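Local structure of congerin-1 (Conger myriaster, 1C1L) at residues A[46-51]-A[101-106]; A[86-91]-A[127-132]. The protein binds beta-galactosides such as lactose as a homodimeric galectin, although its physiological role is not yet known. All blocks are in the same frame, centred on the assembly; numbering follows the deposited sequence.

Interaction 1: A[46-51]-A[101-106]; sequences LDHRFN and IDILDG. With GAL (beta-D-galactopyranose), chain B; BGC (beta-D-glucopyranose), chain C.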
loop_
_atom_site.group_PDB
_atom_site.type_symbol
_atom_site.label_atom_id
_atom_site.label_comp_id
_atom_site.label_asym_id
_atom_site.label_seq_id
_atom_site.Cartn_x
_atom_site.Cartn_y
_atom_site.Cartn_z
ATOM N N LEU A 46 6.536 -7.087 14.990
ATOM C CA LEU A 46 5.439 -7.146 15.936
ATOM C C LEU A 46 4.765 -8.476 15.699
ATOM O O LEU A 46 4.053 -8.653 14.705
ATOM C CB LEU A 46 4.477 -5.984 15.661
ATOM C CG LEU A 46 3.142 -5.992 16.418
ATOM C CD1 LEU A 46 3.371 -5.766 17.898
ATOM C CD2 LEU A 46 2.242 -4.934 15.845
ATOM N N ASP A 47 5.011 -9.435 16.586
ATOM C CA ASP A 47 4.542 -10.794 16.419
ATOM C C ASP A 47 3.372 -11.142 17.341
ATOM O O ASP A 47 3.474 -11.009 18.567
ATOM C CB ASP A 47 5.737 -11.724 16.669
ATOM C CG ASP A 47 5.636 -13.102 16.042
ATOM O OD1 ASP A 47 4.941 -13.304 15.054
ATOM O OD2 ASP A 47 6.285 -13.996 16.552
ATOM N N HIS A 48 2.212 -11.479 16.773
ATOM C CA HIS A 48 1.071 -11.943 17.549
ATOM C C HIS A 48 1.109 -13.450 17.507
ATOM O O HIS A 48 0.920 -14.059 16.453
ATOM C CB HIS A 48 -0.275 -11.468 16.969
ATOM C CG HIS A 48 -0.630 -10.042 17.379
ATOM N ND1 HIS A 48 -0.153 -8.936 16.851
ATOM C CD2 HIS A 48 -1.490 -9.649 18.384
ATOM C CE1 HIS A 48 -0.647 -7.900 17.459
ATOM N NE2 HIS A 48 -1.455 -8.330 18.389
ATOM N N ARG A 49 1.418 -14.050 18.647
ATOM C CA ARG A 49 1.534 -15.491 18.757
ATOM C C ARG A 49 0.295 -16.048 19.429
ATOM O O ARG A 49 0.016 -15.791 20.608
ATOM C CB ARG A 49 2.778 -15.850 19.574
ATOM C CG ARG A 49 4.056 -15.303 18.973
ATOM C CD ARG A 49 5.247 -15.655 19.829
ATOM N NE ARG A 49 6.433 -15.271 19.097
ATOM C CZ ARG A 49 7.688 -15.468 19.476
ATOM N NH1 ARG A 49 7.965 -16.049 20.632
ATOM N NH2 ARG A 49 8.671 -15.056 18.686
ATOM N N PHE A 50 -0.460 -16.787 18.634
ATOM C CA PHE A 50 -1.692 -17.404 19.082
ATOM C C PHE A 50 -1.383 -18.709 19.801
ATOM O O PHE A 50 -1.535 -18.806 21.018
ATOM C CB PHE A 50 -2.616 -17.673 17.886
ATOM C CG PHE A 50 -3.100 -16.386 17.250
ATOM C CD1 PHE A 50 -2.260 -15.672 16.392
ATOM C CD2 PHE A 50 -4.379 -15.918 17.547
ATOM C CE1 PHE A 50 -2.707 -14.480 15.832
ATOM C CE2 PHE A 50 -4.817 -14.721 16.980
ATOM C CZ PHE A 50 -3.982 -14.006 16.125
ATOM N N ASN A 51 -0.854 -19.675 19.073
ATOM C CA ASN A 51 -0.631 -21.014 19.596
ATOM C C ASN A 51 0.738 -21.367 19.076
ATOM O O ASN A 51 0.946 -21.842 17.949
ATOM C CB ASN A 51 -1.722 -21.940 19.050
ATOM C CG ASN A 51 -1.453 -23.422 19.280
ATOM O OD1 ASN A 51 -0.681 -23.794 20.163
ATOM N ND2 ASN A 51 -2.042 -24.333 18.511
ATOM N N ILE A 101 2.234 1.845 18.709
ATOM C CA ILE A 101 1.470 0.790 18.063
ATOM C C ILE A 101 0.046 0.859 18.570
ATOM O O ILE A 101 -0.234 0.691 19.764
ATOM C CB ILE A 101 2.112 -0.574 18.386
ATOM C CG1 ILE A 101 3.562 -0.599 17.898
ATOM C CG2 ILE A 101 1.315 -1.701 17.718
ATOM C CD1 ILE A 101 4.526 -1.427 18.772
ATOM N N ASP A 102 -0.884 1.147 17.693
ATOM C CA ASP A 102 -2.270 1.227 18.074
ATOM C C ASP A 102 -3.005 0.083 17.397
ATOM O O ASP A 102 -3.244 0.106 16.186
ATOM C CB ASP A 102 -2.788 2.605 17.636
ATOM C CG ASP A 102 -4.246 2.933 17.912
ATOM O OD1 ASP A 102 -5.105 2.055 17.926
ATOM O OD2 ASP A 102 -4.540 4.106 18.105
ATOM N N ILE A 103 -3.410 -0.917 18.181
ATOM C CA ILE A 103 -4.167 -2.022 17.633
ATOM C C ILE A 103 -5.647 -1.666 17.724
ATOM O O ILE A 103 -6.152 -1.215 18.759
ATOM C CB ILE A 103 -3.830 -3.299 18.431
ATOM C CG1 ILE A 103 -2.346 -3.588 18.272
ATOM C CG2 ILE A 103 -4.660 -4.481 17.932
ATOM C CD1 ILE A 103 -1.827 -4.628 19.271
ATOM N N LEU A 104 -6.356 -1.770 16.607
ATOM C CA LEU A 104 -7.765 -1.426 16.579
ATOM C C LEU A 104 -8.525 -2.360 17.500
ATOM O O LEU A 104 -8.405 -3.580 17.384
ATOM C CB LEU A 104 -8.307 -1.552 15.183
ATOM C CG LEU A 104 -9.769 -1.213 14.996
ATOM C CD1 LEU A 104 -9.991 0.274 15.219
ATOM C CD2 LEU A 104 -10.179 -1.670 13.613
ATOM N N ASP A 105 -9.318 -1.740 18.365
ATOM C CA ASP A 105 -10.059 -2.380 19.448
ATOM C C ASP A 105 -9.182 -3.104 20.462
ATOM O O ASP A 105 -9.648 -3.898 21.281
ATOM C CB ASP A 105 -11.083 -3.373 18.861
ATOM C CG ASP A 105 -12.137 -2.722 17.981
ATOM O OD1 ASP A 105 -12.642 -1.657 18.334
ATOM O OD2 ASP A 105 -12.451 -3.292 16.934
ATOM N N GLY A 106 -7.900 -2.767 20.463
ATOM C CA GLY A 106 -6.944 -3.386 21.335
ATOM C C GLY A 106 -6.097 -2.348 22.027
ATOM O O GLY A 106 -6.491 -1.187 22.135
HETATM C C1 GAL B . 12.090 -15.821 17.690
HETATM C C2 GAL B . 11.346 -16.279 16.435
HETATM C C3 GAL B . 11.431 -15.214 15.340
HETATM C C4 GAL B . 10.994 -13.840 15.881
HETATM C C5 GAL B . 11.746 -13.522 17.166
HETATM C C6 GAL B . 11.282 -12.226 17.796
HETATM O O2 GAL B . 11.929 -17.489 15.969
HETATM O O3 GAL B . 10.600 -15.603 14.259
HETATM O O4 GAL B . 9.596 -13.870 16.121
HETATM O O5 GAL B . 11.568 -14.578 18.141
HETATM O O6 GAL B . 12.035 -11.936 18.947
HETATM C C2 BGC C . 12.543 -16.613 22.433
HETATM C C3 BGC C . 11.734 -16.740 21.132
HETATM C C4 BGC C . 12.642 -16.493 19.940
HETATM C C5 BGC C . 13.840 -17.453 20.001
HETATM C C6 BGC C . 14.806 -17.255 18.852
HETATM C C1 BGC C . 13.773 -17.517 22.391
HETATM O O1 BGC C . 14.557 -17.284 23.495
HETATM O O2 BGC C . 11.721 -16.980 23.533
HETATM O O3 BGC C . 10.678 -15.798 21.142
HETATM O O4 BGC C . 11.899 -16.726 18.712
HETATM O O5 BGC C . 14.556 -17.211 21.223
HETATM O O6 BGC C . 15.329 -15.936 18.827
#
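Leu46 and Ile101 approach across the interior of the galectin beta-sandwich, their CA atoms 9.1 Å apart, on strands that belong to the two facing sheets and share no hydrogen bond. Both contacts between the segments are made by branch ends of aliphatic side chains. Leu46 has CG anti to the backbone N (chi1 171°), and from there its CD2 reaches CG2 of Ile101 at 3.8 Å as the two side chains pass in opposite directions. Ile90, from the strand beside Ile101, packs on both. Two residues further along each strand the meeting is end-on to a ring: CD1 of Ile103 lies near the plane of the His48 imidazole, at the edge formed by CE1 and NE2, 3.8 Å from NE2. Phe80 packs edge-to-face with the same ring, so the histidine sits among apolar neighbours. Asp47 and Arg49, which alternate with these core residues, leave the other face of strand 41-52 and form part of the lactose site. The extended Arg49 chain sets NE 2.9 Å from Asp47 OD2, in a salt bridge whose N-H...O hydrogen bond is nearly straight (172°). OD2 lies in the plane of the guanidinium, whereas NE comes to it from above the carboxylate plane, 36° out of it. Arg30 binds the same oxygen, and Asp55 pairs with Arg49 NH1, so carboxylates contact the guanidinium on NE and NH1 and probably limit its rotation. The guanidinium presents its edge to the disaccharide across the glycosidic junction. NH1 donates to O3 of the glucose at 2.8 Å. On the galactose, NH2 is shared between the ring oxygen O5 and the hydroxyl O4, each 3.0 Å from it.

Interaction 2: A[86-91]-A[127-132]; sequences QYFEIT and GDARLT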
loop_
_atom_site.group_PDB
_atom_site.type_symbol
_atom_site.label_atom_id
_atom_site.label_comp_id
_atom_site.label_asym_id
_atom_site.label_seq_id
_atom_site.Cartn_x
_atom_site.Cartn_y
_atom_site.Cartn_z
ATOM N N GLN A 86 -10.101 -13.433 11.896
ATOM C CA GLN A 86 -10.695 -12.107 11.902
ATOM C C GLN A 86 -9.923 -11.109 11.053
ATOM O O GLN A 86 -8.742 -11.233 10.785
ATOM C CB GLN A 86 -10.784 -11.537 13.356
ATOM C CG GLN A 86 -9.506 -10.862 13.924
ATOM C CD GLN A 86 -9.588 -9.914 15.121
ATOM O OE1 GLN A 86 -9.761 -10.333 16.256
ATOM N NE2 GLN A 86 -9.434 -8.605 15.021
ATOM N N TYR A 87 -10.656 -10.028 10.746
ATOM C CA TYR A 87 -10.066 -8.877 10.100
ATOM C C TYR A 87 -9.306 -8.119 11.199
ATOM O O TYR A 87 -9.799 -8.036 12.325
ATOM C CB TYR A 87 -11.186 -7.966 9.550
ATOM C CG TYR A 87 -10.622 -6.681 8.961
ATOM C CD1 TYR A 87 -9.959 -6.731 7.740
ATOM C CD2 TYR A 87 -10.725 -5.479 9.667
ATOM C CE1 TYR A 87 -9.386 -5.580 7.218
ATOM C CE2 TYR A 87 -10.153 -4.323 9.144
ATOM C CZ TYR A 87 -9.488 -4.391 7.920
ATOM O OH TYR A 87 -8.921 -3.266 7.366
ATOM N N PHE A 88 -8.124 -7.547 10.958
ATOM C CA PHE A 88 -7.414 -6.757 11.949
ATOM C C PHE A 88 -6.924 -5.485 11.264
ATOM O O PHE A 88 -6.780 -5.437 10.037
ATOM C CB PHE A 88 -6.179 -7.516 12.517
ATOM C CG PHE A 88 -5.057 -7.724 11.508
ATOM C CD1 PHE A 88 -5.105 -8.816 10.639
ATOM C CD2 PHE A 88 -4.015 -6.786 11.400
ATOM C CE1 PHE A 88 -4.126 -8.964 9.658
ATOM C CE2 PHE A 88 -3.044 -6.938 10.417
ATOM C CZ PHE A 88 -3.100 -8.025 9.542
ATOM N N GLU A 89 -6.651 -4.471 12.075
ATOM C CA GLU A 89 -5.967 -3.261 11.640
ATOM C C GLU A 89 -5.030 -2.865 12.762
ATOM O O GLU A 89 -5.406 -2.917 13.952
ATOM C CB GLU A 89 -6.853 -2.056 11.444
ATOM C CG GLU A 89 -7.530 -2.085 10.101
ATOM C CD GLU A 89 -8.514 -0.962 9.812
ATOM O OE1 GLU A 89 -8.603 0.002 10.573
ATOM O OE2 GLU A 89 -9.204 -1.048 8.805
ATOM N N ILE A 90 -3.815 -2.510 12.395
ATOM C CA ILE A 90 -2.834 -2.017 13.337
ATOM C C ILE A 90 -2.262 -0.737 12.731
ATOM O O ILE A 90 -1.857 -0.721 11.564
ATOM C CB ILE A 90 -1.729 -3.085 13.552
ATOM C CG1 ILE A 90 -2.301 -4.366 14.151
ATOM C CG2 ILE A 90 -0.676 -2.485 14.477
ATOM C CD1 ILE A 90 -1.302 -5.531 14.024
ATOM N N THR A 91 -2.235 0.343 13.496
ATOM C CA THR A 91 -1.653 1.602 13.062
ATOM C C THR A 91 -0.348 1.844 13.803
ATOM O O THR A 91 -0.257 1.753 15.034
ATOM C CB THR A 91 -2.593 2.777 13.345
ATOM O OG1 THR A 91 -3.794 2.487 12.653
ATOM C CG2 THR A 91 -2.006 4.133 12.921
ATOM N N GLY A 127 3.895 -14.861 8.200
ATOM C CA GLY A 127 3.164 -15.796 9.033
ATOM C C GLY A 127 1.729 -16.010 8.624
ATOM O O GLY A 127 1.361 -15.888 7.452
ATOM N N ASP A 128 0.902 -16.333 9.605
ATOM C CA ASP A 128 -0.440 -16.803 9.351
ATOM C C ASP A 128 -1.518 -15.751 9.234
ATOM O O ASP A 128 -2.496 -15.746 9.992
ATOM C CB ASP A 128 -0.799 -17.838 10.439
ATOM C CG ASP A 128 0.201 -18.977 10.483
ATOM O OD1 ASP A 128 0.558 -19.516 9.438
ATOM O OD2 ASP A 128 0.656 -19.304 11.564
ATOM N N ALA A 129 -1.363 -14.904 8.232
ATOM C CA ALA A 129 -2.325 -13.860 7.966
ATOM C C ALA A 129 -2.134 -13.369 6.541
ATOM O O ALA A 129 -1.110 -13.645 5.921
ATOM C CB ALA A 129 -2.126 -12.684 8.919
ATOM N N ARG A 130 -3.111 -12.619 6.041
ATOM C CA ARG A 130 -3.110 -12.055 4.701
ATOM C C ARG A 130 -3.189 -10.526 4.814
ATOM O O ARG A 130 -4.092 -10.010 5.480
ATOM C CB ARG A 130 -4.320 -12.609 3.942
ATOM C CG ARG A 130 -4.429 -12.192 2.481
ATOM C CD ARG A 130 -5.660 -12.810 1.853
ATOM N NE ARG A 130 -5.732 -12.472 0.440
ATOM C CZ ARG A 130 -6.754 -11.799 -0.093
ATOM N NH1 ARG A 130 -7.791 -11.375 0.638
ATOM N NH2 ARG A 130 -6.736 -11.558 -1.401
ATOM N N LEU A 131 -2.237 -9.799 4.227
ATOM C CA LEU A 131 -2.257 -8.338 4.182
ATOM C C LEU A 131 -3.200 -7.918 3.048
ATOM O O LEU A 131 -3.008 -8.380 1.933
ATOM C CB LEU A 131 -0.854 -7.769 3.901
ATOM C CG LEU A 131 -0.732 -6.243 3.846
ATOM C CD1 LEU A 131 -1.041 -5.642 5.208
ATOM C CD2 LEU A 131 0.679 -5.870 3.423
ATOM N N THR A 132 -4.213 -7.103 3.281
ATOM C CA THR A 132 -5.078 -6.672 2.194
ATOM C C THR A 132 -5.038 -5.165 2.024
ATOM O O THR A 132 -5.322 -4.676 0.931
ATOM C CB THR A 132 -6.564 -7.076 2.430
ATOM O OG1 THR A 132 -6.996 -6.503 3.670
ATOM C CG2 THR A 132 -6.742 -8.583 2.455
#
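Phe88 touches Ala129 and Arg130 through one corner of its ring. Its CB leaves the strand roughly across the line to segment 127-132, and with chi1 at 68° CG falls between the backbone N and the carbonyl carbon, which swings the ring toward that segment. From CG the CD1 branch leads to CE1, where the contact is made: CE1 is 4.3 Å from CB of Ala129. The backbone O of Arg130 stands at 4.3 Å from the same CE1, approaching the ring obliquely, while CZ, at the tip, stays a little farther from both. Phe31 and Leu125 of the facing sheet also pack on this ring. Strands 87-94 and 129-136 are second neighbours in one sheet of the galectin sandwich, with strand 18-24 between them; the axes of the two short strand segments come within 9.1 Å, at 64° to each other. At the rim, the Tyr87 ring points its edge at Thr132 OG1, a loose 4.4 Å from CE1. The Tyr87 hydroxyl donates a hydrogen bond to Glu89 OE2 (OH to OE2 2.7 Å), using the anti lone pair of that oxygen. Strand 129-136 also meets the second subunit: Thr132 makes backbone hydrogen bonds to it, and the guanidinium of Arg130 forms a salt bridge with the terminal carboxylate of Glu137 of that subunit.

Following the chain from the N terminus, 46-51 comes first, then 86-91, 101-106 and 127-132, so the two contacts cross rather than nest. Interaction 1 closes a loop of 49 residues and joins the sugar-binding sheet to the opposite one. Interaction 2 closes 35 residues and works within that opposite sheet, reaching over strand 18-24 to the strand that meets the second subunit. Strands 87-94 and 98-103, consecutive in the chain and adjacent in the sheet, couple the two: Asp102 N lies 2.8 Å from Thr91 O, a probable hydrogen bond, and Leu104 N lies 3.0 Å from Glu89 O, likewise a probable hydrogen bond.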